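Local coordinates for protein histone acetyltransferase, ELP3 family (Methanocaldococcus infernus, PDB 6IA8) that catalyses the formation of 5-carboxymethyluridine at the wobble position 34 of tRNAs from acetyl-CoA and S-adenosylmethionine, at residues G216-Y221 with C228-S233; L386-H391 with D413-I418; Y399-G404 with R424-Y429; K489-S494 with K508-Y513. All coordinates share one frame; numbering follows the deposited sequence.

Interaction 1. Residues G216-Y221 with C228-S233. With SO4 (sulfate ion), chain C.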
loop_
_atom_site.group_PDB
_atom_site.type_symbol
_atom_site.label_atom_id
_atom_site.label_comp_id
_atom_site.label_asym_id
_atom_site.label_seq_id
_atom_site.Cartn_x
_atom_site.Cartn_y
_atom_site.Cartn_z
ATOM N N GLY A 216 5.978 8.253 -5.747
ATOM C CA GLY A 216 7.179 8.849 -5.191
ATOM C C GLY A 216 6.989 10.325 -4.874
ATOM O O GLY A 216 7.557 11.188 -5.557
ATOM N N VAL A 217 6.168 10.630 -3.862
ATOM C CA VAL A 217 5.822 12.018 -3.559
ATOM C C VAL A 217 7.022 12.769 -2.982
ATOM O O VAL A 217 7.341 13.882 -3.425
ATOM C CB VAL A 217 4.623 12.062 -2.597
ATOM C CG1 VAL A 217 4.298 13.489 -2.224
ATOM C CG2 VAL A 217 3.409 11.365 -3.227
ATOM N N GLN A 218 7.674 12.178 -1.964
ATOM C CA GLN A 218 8.828 12.725 -1.256
ATOM C C GLN A 218 8.426 13.925 -0.420
ATOM O O GLN A 218 8.556 13.865 0.803
ATOM C CB GLN A 218 9.939 13.099 -2.221
ATOM C CG GLN A 218 10.233 12.074 -3.312
ATOM C CD GLN A 218 10.330 10.654 -2.821
ATOM O OE1 GLN A 218 10.383 10.383 -1.623
ATOM N NE2 GLN A 218 10.332 9.728 -3.761
ATOM N N SER A 219 7.909 14.985 -1.059
ATOM C CA SER A 219 7.470 16.204 -0.398
ATOM C C SER A 219 6.244 16.763 -1.112
ATOM O O SER A 219 6.056 16.575 -2.316
ATOM C CB SER A 219 8.611 17.248 -0.396
ATOM O OG SER A 219 8.181 18.476 0.135
ATOM N N ILE A 220 5.428 17.500 -0.360
ATOM C CA ILE A 220 4.310 18.230 -0.942
ATOM C C ILE A 220 4.616 19.710 -1.169
ATOM O O ILE A 220 3.705 20.477 -1.541
ATOM C CB ILE A 220 3.044 18.078 -0.080
ATOM C CG1 ILE A 220 3.227 18.732 1.289
ATOM C CG2 ILE A 220 2.647 16.631 0.042
ATOM C CD1 ILE A 220 1.884 18.881 2.061
ATOM N N TYR A 221 5.872 20.135 -1.001
ATOM C CA TYR A 221 6.231 21.539 -1.175
ATOM C C TYR A 221 7.062 21.712 -2.442
ATOM O O TYR A 221 8.152 21.143 -2.550
ATOM C CB TYR A 221 7.006 22.068 0.030
ATOM C CG TYR A 221 6.260 21.948 1.337
ATOM C CD1 TYR A 221 5.077 22.629 1.536
ATOM C CD2 TYR A 221 6.746 21.136 2.379
ATOM C CE1 TYR A 221 4.380 22.508 2.741
ATOM C CE2 TYR A 221 6.073 21.024 3.570
ATOM C CZ TYR A 221 4.896 21.711 3.750
ATOM O OH TYR A 221 4.227 21.605 4.944
ATOM N N CYS A 228 15.638 20.205 -4.777
ATOM C CA CYS A 228 16.307 18.919 -4.922
ATOM C C CYS A 228 16.260 18.404 -6.353
ATOM O O CYS A 228 16.667 17.270 -6.614
ATOM C CB CYS A 228 15.681 17.894 -3.970
ATOM S SG CYS A 228 15.727 18.447 -2.224
ATOM N N LYS A 229 15.761 19.204 -7.280
ATOM C CA LYS A 229 15.709 18.830 -8.690
ATOM C C LYS A 229 14.971 17.504 -8.881
ATOM O O LYS A 229 15.405 16.612 -9.618
ATOM C CB LYS A 229 17.116 18.792 -9.294
ATOM C CG LYS A 229 17.755 20.173 -9.324
ATOM C CD LYS A 229 19.193 20.184 -9.832
ATOM C CE LYS A 229 19.768 21.603 -9.705
ATOM N NZ LYS A 229 21.209 21.698 -10.072
ATOM N N ARG A 230 13.829 17.385 -8.204
ATOM C CA ARG A 230 12.918 16.278 -8.455
ATOM C C ARG A 230 12.110 16.556 -9.724
ATOM O O ARG A 230 11.937 17.703 -10.150
ATOM C CB ARG A 230 11.983 16.056 -7.264
ATOM C CG ARG A 230 12.662 16.041 -5.902
ATOM C CD ARG A 230 13.711 14.937 -5.754
ATOM N NE ARG A 230 13.144 13.599 -5.882
ATOM C CZ ARG A 230 13.726 12.491 -5.431
ATOM N NH1 ARG A 230 14.893 12.562 -4.802
ATOM N NH2 ARG A 230 13.128 11.312 -5.589
ATOM N N GLY A 231 11.623 15.487 -10.343
ATOM C CA GLY A 231 10.996 15.625 -11.638
ATOM C C GLY A 231 9.489 15.725 -11.616
ATOM O O GLY A 231 8.846 15.420 -12.626
ATOM N N HIS A 232 8.913 16.149 -10.491
ATOM C CA HIS A 232 7.466 16.253 -10.383
ATOM C C HIS A 232 7.099 17.383 -9.431
ATOM O O HIS A 232 7.931 17.907 -8.698
ATOM C CB HIS A 232 6.842 14.940 -9.901
ATOM C CG HIS A 232 7.100 14.646 -8.458
ATOM N ND1 HIS A 232 8.206 13.943 -8.029
ATOM C CD2 HIS A 232 6.399 14.962 -7.343
ATOM C CE1 HIS A 232 8.178 13.841 -6.714
ATOM N NE2 HIS A 232 7.084 14.436 -6.273
ATOM N N SER A 233 5.827 17.742 -9.447
ATOM C CA SER A 233 5.273 18.813 -8.634
ATOM C C SER A 233 4.236 18.237 -7.671
ATOM O O SER A 233 3.813 17.080 -7.781
ATOM C CB SER A 233 4.616 19.873 -9.523
ATOM O OG SER A 233 3.472 19.287 -10.145
HETATM S S SO4 C . 11.285 12.294 -8.785
HETATM O O1 SO4 C . 10.219 12.866 -9.610
HETATM O O2 SO4 C . 10.994 12.475 -7.365
HETATM O O3 SO4 C . 11.415 10.870 -9.077
HETATM O O4 SO4 C . 12.539 12.969 -9.109
HETATM O O HOH W 1 4.675 15.986 -4.656
#

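Interaction 2. Residues L386-H391 with D413-I418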
loop_
_atom_site.group_PDB
_atom_site.type_symbol
_atom_site.label_atom_id
_atom_site.label_comp_id
_atom_site.label_asym_id
_atom_site.label_seq_id
_atom_site.Cartn_x
_atom_site.Cartn_y
_atom_site.Cartn_z
ATOM N N LEU A 386 -5.919 -10.621 22.439
ATOM C CA LEU A 386 -6.705 -10.936 21.261
ATOM C C LEU A 386 -8.042 -10.227 21.367
ATOM O O LEU A 386 -8.473 -9.850 22.462
ATOM C CB LEU A 386 -6.945 -12.449 21.124
ATOM C CG LEU A 386 -5.705 -13.302 20.844
ATOM C CD1 LEU A 386 -6.002 -14.762 21.129
ATOM C CD2 LEU A 386 -5.227 -13.141 19.424
ATOM N N PRO A 387 -8.759 -10.102 20.262
ATOM C CA PRO A 387 -10.053 -9.404 20.297
ATOM C C PRO A 387 -11.032 -10.028 21.278
ATOM O O PRO A 387 -11.113 -11.245 21.420
ATOM C CB PRO A 387 -10.565 -9.543 18.868
ATOM C CG PRO A 387 -9.321 -9.642 18.029
ATOM C CD PRO A 387 -8.327 -10.449 18.898
ATOM N N ASP A 388 -11.766 -9.173 21.966
ATOM C CA ASP A 388 -12.804 -9.586 22.905
ATOM C C ASP A 388 -14.125 -9.636 22.144
ATOM O O ASP A 388 -14.674 -8.578 21.818
ATOM C CB ASP A 388 -12.888 -8.592 24.056
ATOM C CG ASP A 388 -13.972 -8.937 25.075
ATOM O OD1 ASP A 388 -14.828 -9.813 24.801
ATOM O OD2 ASP A 388 -13.939 -8.305 26.147
ATOM N N PRO A 389 -14.668 -10.810 21.838
ATOM C CA PRO A 389 -15.872 -10.864 20.983
ATOM C C PRO A 389 -17.087 -10.135 21.551
ATOM O O PRO A 389 -17.945 -9.692 20.774
ATOM C CB PRO A 389 -16.142 -12.369 20.852
ATOM C CG PRO A 389 -15.499 -12.975 22.051
ATOM C CD PRO A 389 -14.291 -12.126 22.366
ATOM N N GLU A 390 -17.172 -9.950 22.868
ATOM C CA GLU A 390 -18.268 -9.159 23.418
ATOM C C GLU A 390 -18.254 -7.716 22.933
ATOM O O GLU A 390 -19.253 -7.011 23.108
ATOM C CB GLU A 390 -18.225 -9.168 24.949
ATOM C CG GLU A 390 -18.613 -10.499 25.579
ATOM C CD GLU A 390 -18.715 -10.409 27.091
ATOM O OE1 GLU A 390 -18.927 -9.292 27.615
ATOM O OE2 GLU A 390 -18.573 -11.449 27.758
ATOM N N HIS A 391 -17.154 -7.253 22.338
ATOM C CA HIS A 391 -17.031 -5.845 21.992
ATOM C C HIS A 391 -16.634 -5.649 20.540
ATOM O O HIS A 391 -16.146 -4.588 20.193
ATOM C CB HIS A 391 -16.027 -5.143 22.912
ATOM C CG HIS A 391 -16.427 -5.163 24.356
ATOM N ND1 HIS A 391 -17.388 -4.319 24.870
ATOM C CD2 HIS A 391 -15.994 -5.919 25.394
ATOM C CE1 HIS A 391 -17.531 -4.556 26.163
ATOM N NE2 HIS A 391 -16.700 -5.525 26.505
ATOM N N ASP A 413 -12.648 -4.602 17.737
ATOM C CA ASP A 413 -12.870 -4.687 19.179
ATOM C C ASP A 413 -12.742 -3.259 19.690
ATOM O O ASP A 413 -11.636 -2.724 19.794
ATOM C CB ASP A 413 -11.848 -5.632 19.808
ATOM C CG ASP A 413 -11.860 -5.608 21.321
ATOM O OD1 ASP A 413 -12.514 -4.712 21.918
ATOM O OD2 ASP A 413 -11.220 -6.501 21.928
ATOM N N VAL A 414 -13.876 -2.623 20.008
ATOM C CA VAL A 414 -13.846 -1.201 20.333
ATOM C C VAL A 414 -13.498 -0.960 21.786
ATOM O O VAL A 414 -13.269 0.193 22.164
ATOM C CB VAL A 414 -15.188 -0.507 20.035
ATOM C CG1 VAL A 414 -15.560 -0.660 18.581
ATOM C CG2 VAL A 414 -16.287 -1.075 20.943
ATOM N N LYS A 415 -13.476 -2.011 22.613
ATOM C CA LYS A 415 -12.953 -1.876 23.967
ATOM C C LYS A 415 -11.430 -1.812 23.963
ATOM O O LYS A 415 -10.831 -0.946 24.610
ATOM C CB LYS A 415 -13.438 -3.042 24.835
ATOM C CG LYS A 415 -12.839 -3.096 26.231
ATOM C CD LYS A 415 -13.475 -4.217 27.055
ATOM C CE LYS A 415 -12.864 -4.335 28.480
ATOM N NZ LYS A 415 -11.396 -4.577 28.473
ATOM N N ASN A 416 -10.783 -2.748 23.279
ATOM C CA ASN A 416 -9.324 -2.826 23.267
ATOM C C ASN A 416 -8.698 -2.179 22.053
ATOM O O ASN A 416 -7.470 -2.175 21.939
ATOM C CB ASN A 416 -8.883 -4.290 23.351
ATOM C CG ASN A 416 -9.414 -4.959 24.617
ATOM O OD1 ASN A 416 -9.057 -4.559 25.729
ATOM N ND2 ASN A 416 -10.270 -5.956 24.461
ATOM N N ASP A 417 -9.516 -1.680 21.136
ATOM C CA ASP A 417 -9.069 -1.010 19.910
ATOM C C ASP A 417 -8.208 -1.928 19.049
ATOM O O ASP A 417 -7.067 -1.612 18.739
ATOM C CB ASP A 417 -8.304 0.274 20.235
ATOM C CG ASP A 417 -9.148 1.272 21.002
ATOM O OD1 ASP A 417 -10.372 1.323 20.768
ATOM O OD2 ASP A 417 -8.590 2.006 21.841
ATOM N N ILE A 418 -8.785 -3.060 18.648
ATOM C CA ILE A 418 -8.103 -4.057 17.824
ATOM C C ILE A 418 -8.875 -4.226 16.521
ATOM O O ILE A 418 -10.081 -4.491 16.542
ATOM C CB ILE A 418 -7.972 -5.411 18.543
ATOM C CG1 ILE A 418 -7.288 -5.248 19.896
ATOM C CG2 ILE A 418 -7.204 -6.394 17.625
ATOM C CD1 ILE A 418 -7.089 -6.528 20.677
#

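Interaction 3. Residues Y399-G404 with R424-Y429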
loop_
_atom_site.group_PDB
_atom_site.type_symbol
_atom_site.label_atom_id
_atom_site.label_comp_id
_atom_site.label_asym_id
_atom_site.label_seq_id
_atom_site.Cartn_x
_atom_site.Cartn_y
_atom_site.Cartn_z
ATOM N N TYR A 399 -14.679 10.217 5.046
ATOM C CA TYR A 399 -13.888 11.427 4.852
ATOM C C TYR A 399 -13.935 11.854 3.394
ATOM O O TYR A 399 -14.217 11.060 2.503
ATOM C CB TYR A 399 -12.448 11.254 5.326
ATOM C CG TYR A 399 -11.684 10.096 4.755
ATOM C CD1 TYR A 399 -11.849 8.820 5.285
ATOM C CD2 TYR A 399 -10.768 10.273 3.702
ATOM C CE1 TYR A 399 -11.140 7.727 4.778
ATOM C CE2 TYR A 399 -10.021 9.170 3.188
ATOM C CZ TYR A 399 -10.242 7.904 3.756
ATOM O OH TYR A 399 -9.555 6.798 3.348
ATOM N N GLU A 400 -13.712 13.140 3.167
ATOM C CA GLU A 400 -13.636 13.668 1.815
ATOM C C GLU A 400 -12.227 13.470 1.289
ATOM O O GLU A 400 -11.267 13.800 1.994
ATOM C CB GLU A 400 -13.954 15.155 1.830
ATOM C CG GLU A 400 -13.978 15.801 0.470
ATOM C CD GLU A 400 -15.306 15.595 -0.261
ATOM O OE1 GLU A 400 -15.339 15.792 -1.492
ATOM O OE2 GLU A 400 -16.307 15.226 0.393
ATOM N N ALA A 401 -12.107 13.020 0.035
ATOM C CA ALA A 401 -10.814 12.816 -0.611
ATOM C C ALA A 401 -10.946 12.909 -2.123
ATOM O O ALA A 401 -11.839 12.290 -2.713
ATOM C CB ALA A 401 -10.242 11.453 -0.233
ATOM N N SER A 402 -10.077 13.713 -2.731
ATOM C CA SER A 402 -10.034 13.872 -4.179
ATOM C C SER A 402 -11.433 14.116 -4.749
ATOM O O SER A 402 -11.868 13.473 -5.715
ATOM C CB SER A 402 -9.384 12.648 -4.834
ATOM O OG SER A 402 -8.055 12.416 -4.372
ATOM N N GLY A 403 -12.146 15.062 -4.132
ATOM C CA GLY A 403 -13.440 15.484 -4.634
ATOM C C GLY A 403 -14.578 14.520 -4.379
ATOM O O GLY A 403 -15.727 14.819 -4.728
ATOM N N GLY A 404 -14.309 13.367 -3.802
ATOM C CA GLY A 404 -15.355 12.397 -3.546
ATOM C C GLY A 404 -15.433 12.007 -2.083
ATOM O O GLY A 404 -14.850 12.686 -1.230
ATOM N N ARG A 424 -12.618 -0.431 2.048
ATOM C CA ARG A 424 -12.535 0.939 1.543
ATOM C C ARG A 424 -13.543 1.109 0.406
ATOM O O ARG A 424 -13.406 0.486 -0.656
ATOM C CB ARG A 424 -11.125 1.226 1.046
ATOM C CG ARG A 424 -10.036 1.162 2.095
ATOM C CD ARG A 424 -8.724 1.623 1.490
ATOM N NE ARG A 424 -7.538 1.380 2.308
ATOM C CZ ARG A 424 -7.168 2.135 3.338
ATOM N NH1 ARG A 424 -7.939 3.123 3.742
ATOM N NH2 ARG A 424 -6.056 1.859 4.002
ATOM N N LEU A 425 -14.603 1.865 0.669
ATOM C CA LEU A 425 -15.667 2.131 -0.291
ATOM C C LEU A 425 -15.608 3.596 -0.713
ATOM O O LEU A 425 -15.414 4.482 0.123
ATOM C CB LEU A 425 -17.019 1.843 0.343
ATOM C CG LEU A 425 -18.267 1.900 -0.538
ATOM C CD1 LEU A 425 -18.275 0.752 -1.539
ATOM C CD2 LEU A 425 -19.527 1.812 0.361
ATOM N N ARG A 426 -15.766 3.866 -2.001
ATOM C CA ARG A 426 -15.633 5.232 -2.495
ATOM C C ARG A 426 -16.792 5.617 -3.409
ATOM O O ARG A 426 -17.182 4.847 -4.298
ATOM C CB ARG A 426 -14.294 5.408 -3.240
ATOM C CG ARG A 426 -14.163 6.810 -3.900
ATOM C CD ARG A 426 -12.762 7.017 -4.567
ATOM N NE ARG A 426 -12.705 8.298 -5.267
ATOM C CZ ARG A 426 -12.473 9.464 -4.678
ATOM N NH1 ARG A 426 -12.194 9.482 -3.392
ATOM N NH2 ARG A 426 -12.472 10.590 -5.379
ATOM N N ASP A 427 -17.324 6.828 -3.186
ATOM C CA ASP A 427 -18.241 7.478 -4.111
ATOM C C ASP A 427 -17.371 8.334 -5.006
ATOM O O ASP A 427 -16.843 9.345 -4.538
ATOM C CB ASP A 427 -19.242 8.345 -3.364
ATOM C CG ASP A 427 -20.305 8.907 -4.256
ATOM O OD1 ASP A 427 -20.318 8.613 -5.483
ATOM O OD2 ASP A 427 -21.132 9.652 -3.709
ATOM N N PRO A 428 -17.163 7.972 -6.257
ATOM C CA PRO A 428 -16.125 8.637 -7.046
ATOM C C PRO A 428 -16.496 10.055 -7.474
ATOM O O PRO A 428 -17.645 10.501 -7.435
ATOM C CB PRO A 428 -15.955 7.714 -8.253
ATOM C CG PRO A 428 -17.268 6.989 -8.376
ATOM C CD PRO A 428 -17.813 6.858 -6.980
ATOM N N TYR A 429 -15.469 10.777 -7.893
ATOM C CA TYR A 429 -15.611 12.191 -8.221
ATOM C C TYR A 429 -15.662 12.393 -9.730
ATOM O O TYR A 429 -16.706 12.737 -10.279
ATOM C CB TYR A 429 -14.447 12.969 -7.593
ATOM C CG TYR A 429 -14.301 14.405 -8.051
ATOM C CD1 TYR A 429 -15.378 15.282 -8.000
ATOM C CD2 TYR A 429 -13.091 14.884 -8.545
ATOM C CE1 TYR A 429 -15.244 16.602 -8.400
ATOM C CE2 TYR A 429 -12.956 16.205 -8.961
ATOM C CZ TYR A 429 -14.030 17.048 -8.867
ATOM O OH TYR A 429 -13.908 18.347 -9.274
HETATM O O HOH W 2 -10.487 4.314 3.135
#

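Interaction 4. Residues K489-S494 with K508-Y513. With SO4 (sulfate ion), chain G.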
loop_
_atom_site.group_PDB
_atom_site.type_symbol
_atom_site.label_atom_id
_atom_site.label_comp_id
_atom_site.label_asym_id
_atom_site.label_seq_id
_atom_site.Cartn_x
_atom_site.Cartn_y
_atom_site.Cartn_z
ATOM N N LYS A 489 -24.678 -0.005 -9.287
ATOM C CA LYS A 489 -23.695 -1.061 -9.458
ATOM C C LYS A 489 -22.492 -0.743 -8.590
ATOM O O LYS A 489 -22.202 0.421 -8.275
ATOM C CB LYS A 489 -23.276 -1.249 -10.923
ATOM C CG LYS A 489 -22.428 -0.153 -11.513
ATOM C CD LYS A 489 -22.078 -0.500 -12.963
ATOM C CE LYS A 489 -21.447 0.665 -13.697
ATOM N NZ LYS A 489 -21.350 0.404 -15.160
ATOM N N ILE A 490 -21.825 -1.810 -8.178
ATOM C CA ILE A 490 -20.675 -1.737 -7.298
ATOM C C ILE A 490 -19.554 -2.497 -7.989
ATOM O O ILE A 490 -19.786 -3.577 -8.544
ATOM C CB ILE A 490 -21.025 -2.297 -5.905
ATOM C CG1 ILE A 490 -19.842 -2.214 -4.964
ATOM C CG2 ILE A 490 -21.547 -3.714 -5.976
ATOM C CD1 ILE A 490 -20.289 -2.217 -3.490
ATOM N N LEU A 491 -18.372 -1.887 -8.045
ATOM C CA LEU A 491 -17.213 -2.475 -8.707
ATOM C C LEU A 491 -16.095 -2.688 -7.702
ATOM O O LEU A 491 -15.726 -1.757 -6.982
ATOM C CB LEU A 491 -16.710 -1.569 -9.832
ATOM C CG LEU A 491 -17.596 -1.383 -11.052
ATOM C CD1 LEU A 491 -16.932 -0.361 -11.992
ATOM C CD2 LEU A 491 -17.845 -2.683 -11.746
ATOM N N VAL A 492 -15.505 -3.884 -7.707
ATOM C CA VAL A 492 -14.442 -4.247 -6.781
ATOM C C VAL A 492 -13.124 -4.259 -7.542
ATOM O O VAL A 492 -13.024 -4.879 -8.609
ATOM C CB VAL A 492 -14.703 -5.617 -6.142
ATOM C CG1 VAL A 492 -13.590 -5.956 -5.184
ATOM C CG2 VAL A 492 -16.058 -5.626 -5.475
ATOM N N THR A 493 -12.131 -3.548 -7.010
ATOM C CA THR A 493 -10.740 -3.713 -7.430
ATOM C C THR A 493 -10.224 -4.991 -6.783
ATOM O O THR A 493 -10.095 -5.069 -5.561
ATOM C CB THR A 493 -9.893 -2.511 -7.023
ATOM O OG1 THR A 493 -10.551 -1.307 -7.463
ATOM C CG2 THR A 493 -8.516 -2.607 -7.645
ATOM N N SER A 494 -9.985 -6.011 -7.588
ATOM C CA SER A 494 -9.648 -7.336 -7.095
ATOM C C SER A 494 -8.280 -7.733 -7.616
ATOM O O SER A 494 -8.000 -7.559 -8.803
ATOM C CB SER A 494 -10.684 -8.370 -7.571
ATOM O OG SER A 494 -10.303 -9.707 -7.263
ATOM N N LYS A 508 -19.185 -10.595 -11.061
ATOM C CA LYS A 508 -18.691 -11.053 -12.348
ATOM C C LYS A 508 -17.679 -10.048 -12.884
ATOM O O LYS A 508 -17.680 -8.875 -12.504
ATOM C CB LYS A 508 -19.834 -11.208 -13.364
ATOM C CG LYS A 508 -20.904 -12.217 -12.983
ATOM N N ARG A 509 -16.843 -10.504 -13.819
ATOM C CA ARG A 509 -15.877 -9.604 -14.437
ATOM C C ARG A 509 -16.602 -8.503 -15.198
ATOM O O ARG A 509 -17.480 -8.766 -16.015
ATOM C CB ARG A 509 -14.944 -10.357 -15.386
ATOM C CG ARG A 509 -13.785 -11.063 -14.714
ATOM C CD ARG A 509 -12.802 -10.095 -14.084
ATOM N NE ARG A 509 -11.996 -9.352 -15.051
ATOM C CZ ARG A 509 -11.010 -9.878 -15.772
ATOM N NH1 ARG A 509 -10.715 -11.165 -15.661
ATOM N NH2 ARG A 509 -10.324 -9.118 -16.613
ATOM N N VAL A 510 -16.244 -7.262 -14.913
ATOM C CA VAL A 510 -16.722 -6.087 -15.646
ATOM C C VAL A 510 -15.457 -5.325 -16.032
ATOM O O VAL A 510 -14.903 -4.582 -15.212
ATOM C CB VAL A 510 -17.659 -5.210 -14.808
ATOM C CG1 VAL A 510 -18.096 -3.991 -15.611
ATOM C CG2 VAL A 510 -18.861 -6.010 -14.349
ATOM N N GLY A 511 -14.983 -5.526 -17.255
ATOM C CA GLY A 511 -13.750 -4.885 -17.675
ATOM C C GLY A 511 -12.605 -5.330 -16.784
ATOM O O GLY A 511 -12.268 -6.518 -16.697
ATOM N N ALA A 512 -11.987 -4.372 -16.105
ATOM C CA ALA A 512 -10.851 -4.639 -15.240
ATOM C C ALA A 512 -11.271 -5.015 -13.828
ATOM O O ALA A 512 -10.410 -5.355 -13.006
ATOM C CB ALA A 512 -9.942 -3.407 -15.192
ATOM N N TYR A 513 -12.564 -4.972 -13.532
ATOM C CA TYR A 513 -13.053 -5.114 -12.171
ATOM C C TYR A 513 -13.927 -6.358 -12.009
ATOM O O TYR A 513 -14.229 -7.074 -12.964
ATOM C CB TYR A 513 -13.863 -3.870 -11.775
ATOM C CG TYR A 513 -13.125 -2.554 -11.962
ATOM C CD1 TYR A 513 -13.185 -1.886 -13.172
ATOM C CD2 TYR A 513 -12.365 -1.993 -10.940
ATOM C CE1 TYR A 513 -12.523 -0.694 -13.379
ATOM C CE2 TYR A 513 -11.685 -0.802 -11.139
ATOM C CZ TYR A 513 -11.768 -0.151 -12.368
ATOM O OH TYR A 513 -11.107 1.057 -12.594
HETATM S S SO4 G . -16.898 -14.080 -14.716
HETATM O O1 SO4 G . -16.321 -13.315 -13.616
HETATM O O2 SO4 G . -17.891 -15.003 -14.177
HETATM O O3 SO4 G . -15.841 -14.823 -15.391
HETATM O O4 SO4 G . -17.538 -13.184 -15.670
HETATM O O HOH W 3 -9.369 -4.999 -10.376
HETATM O O HOH W 4 -9.952 -7.861 -11.235
#

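Interaction 1. Residues G216-Y221 with C228-S233
Val217 O is gripped by two donors that reach it from opposite faces of its carbonyl plane: the ring nitrogen His232 NE2, at 2.9 Å from Val217 O, and the backbone nitrogen of Ser219, two residues further on. The bond from the histidine lies in the plane of its ring but is bent, with an N-H...O angle of 142°. CE1 of the same ring also comes within 3.0 Å of Gly216 O. At the other end of the ring His232 ND1 donates almost straight (177°) to O1 of a sulfate ion, 2.8 Å away, so the imidazole is held at both nitrogens and its rotation is fixed. The sulfate, probably from the crystallisation liquor, also takes Gly231 N and, at O2, both NE and NH2 of Arg230. Bends at chi2 and chi3 fold the arginine back so that the edge of its guanidinium meets the anion, while Gln218 CG lies over one guanidinium face, 3.8 Å from Arg230 NH2. The glutamine's OE1 turns elsewhere, to His254. Arg230 N takes part in the Schellman motif that ends helix 222-227, and the contact joins this helix-helix loop to the C-terminal end of strand 212-218 in the parallel beta/alpha sheet of the radical SAM core.

Interaction 2. Residues L386-H391 with D413-I418
With CG anti to the backbone N (chi1 171°), the carboxylate of Asp413 swings over to the chain at Asp388, and a similar first torsion in Lys415 (174°) lays its aliphatic chain across the His391 ring. The carboxylate belongs to an Asx motif in the hairpin turn between strands 404-413 and 418-427, which closes with a G1 beta bulge where Asp417 and Ile418 both face Asp413. Asp413 OD1 receives Asn416 N within the turn. Asp413 OD2 is shared: Asp388 N donates to it at 2.7 Å from above the carboxylate plane, nearly straight at 169°, while Asn416 ND2 arrives on the syn side from the opposite face. One side chain therefore both shapes the hairpin and fastens the 386-391 segment to it. A second tie is made by backbone alone, Val414 N to His391 O at 3.0 Å. Asp388 OD1 in turn accepts Glu390 N in an Asx turn, leading the chain toward strand 392-401. On the apolar side, Pro387 CG meets Ile418 CG2 at 3.9 Å, next to Val376 of helix 376-383. Lys415 covers one face of the imidazole in a CH-pi contact, its CB 4.0 Å from the His391 ring centroid and its CD 3.5 Å from His391 NE2.

Interaction 3. Residues Y399-G404 with R424-Y429
Hydrogen bonds from Arg426 to the backbone of the 401-404 turn dominate this contact. The arginine chain runs extended from CG to NE and brings its guanidinium end-on to Ala401 O, which accepts from NH1 at 2.9 Å and, less straight, from NH2 at 3.2 Å. Arg426 NH2 also donates to Ser402 O at 3.0 Å, from well above that carbonyl's plane, although both acceptors lie close to the plane of the guanidinium. Since Gly404 N binds Ala401 O as well, closing the type I' turn between strands 392-401 and 404-413, this oxygen has three donors. Salt bridges outside the segments complete the setting: Glu406 pairs with Arg426 NH1 and Asp246 with NH2.

Packing takes over at the tip. Gly403 CA sits over one face of the Tyr429 ring, 3.9 Å from its centroid and offset toward the rim, in a CH-pi contact; Tyr429 CB approaches Ser402 O to 3.2 Å. Gly404 CA makes a CA-H...O contact with Asp427 O.

A water forms the third kind of link, donating to Tyr399 OH at 2.7 Å and accepting from Arg424 NH1 at 2.9 Å. The ring and guanidinium it joins stand nearly perpendicular, their planes 86° apart. Arg424 also binds Trp329 O and, through NE, Gln445, an acetyl-CoA-binding residue by similarity.

Two carbonyls near its plane and two carboxylates hold the Arg426 guanidinium, which limits its rotation, and its positive charge is probably well balanced where it joins the acetyltransferase hairpin to the radical SAM part at Asp246.

Interaction 4. Residues K489-S494 with K508-Y513
Tyr513 packs across residues 491-493. Its CB meets Leu491 CB at 4.1 Å and sits 3.4 Å from Val492 O, a carbonyl that lies near the plane of the ring, at its edge. With CG anti to the carbonyl carbon (chi1 -54°), the ring then runs beside the Thr493 side chain, pointing the same way. CD2 is 3.8 Å from Val492 O, and CE2 lies 3.9 Å from Thr493 OG1, again at the ring edge, while Leu491 CD1 is over one face. At the tip, Tyr513 OH hydrogen-bonds to Ser247 O, and Thr493 OG1 likewise hydrogen-bonds to Gly248 O, so both hydroxyls reach the same loop ahead of strand 250-255.

Leu491 serves a second partner: the Leu491 and Val510 side chains cross at about a right angle, with Leu491 CD2 4.0 Å from Val510 CB. Val510 and Tyr513 thus meet the leucine from the two ends of a type II' turn, closed by reciprocal backbone bonds between them. Just before the turn, Arg509 folds back onto Gly511 O within it, NE and NH2 both donating, though this side chain is poorly ordered. Arg509 N donates to a sulfate ion, probably from the crystallisation liquor, 2.9 Å from sulfate O1; Arg503 binds the same ion.

Water completes the contact at the polar end, where one molecule accepts from Ser494 N and lies 2.9 Å from Ala512 O. Strand 489-492 and the hairpin of strands 508-510 and 513-517 form the C-terminal part of the mixed beta sheet of the GNAT fold.

From the N terminus, interaction 1 comes first, closing a short loop around helix 222-227 within the radical SAM core. Interactions 2 and 3 follow in the acetyltransferase domain and cross along the chain, their segments alternating: the first of them ties the entry to strand 392-401 to the next hairpin turn, the second links the far end of that strand to strand 418-427. Neither touches the other, their centres lying about 28 Å apart. Interaction 4 closes last, around helix 499-504; it reaches the same sheet as interaction 3 and meets it through Leu425 CD1 and Ile490 CD1, 4.1 Å apart. Interactions 1 and 2 lie on opposite sides of the chain's centre.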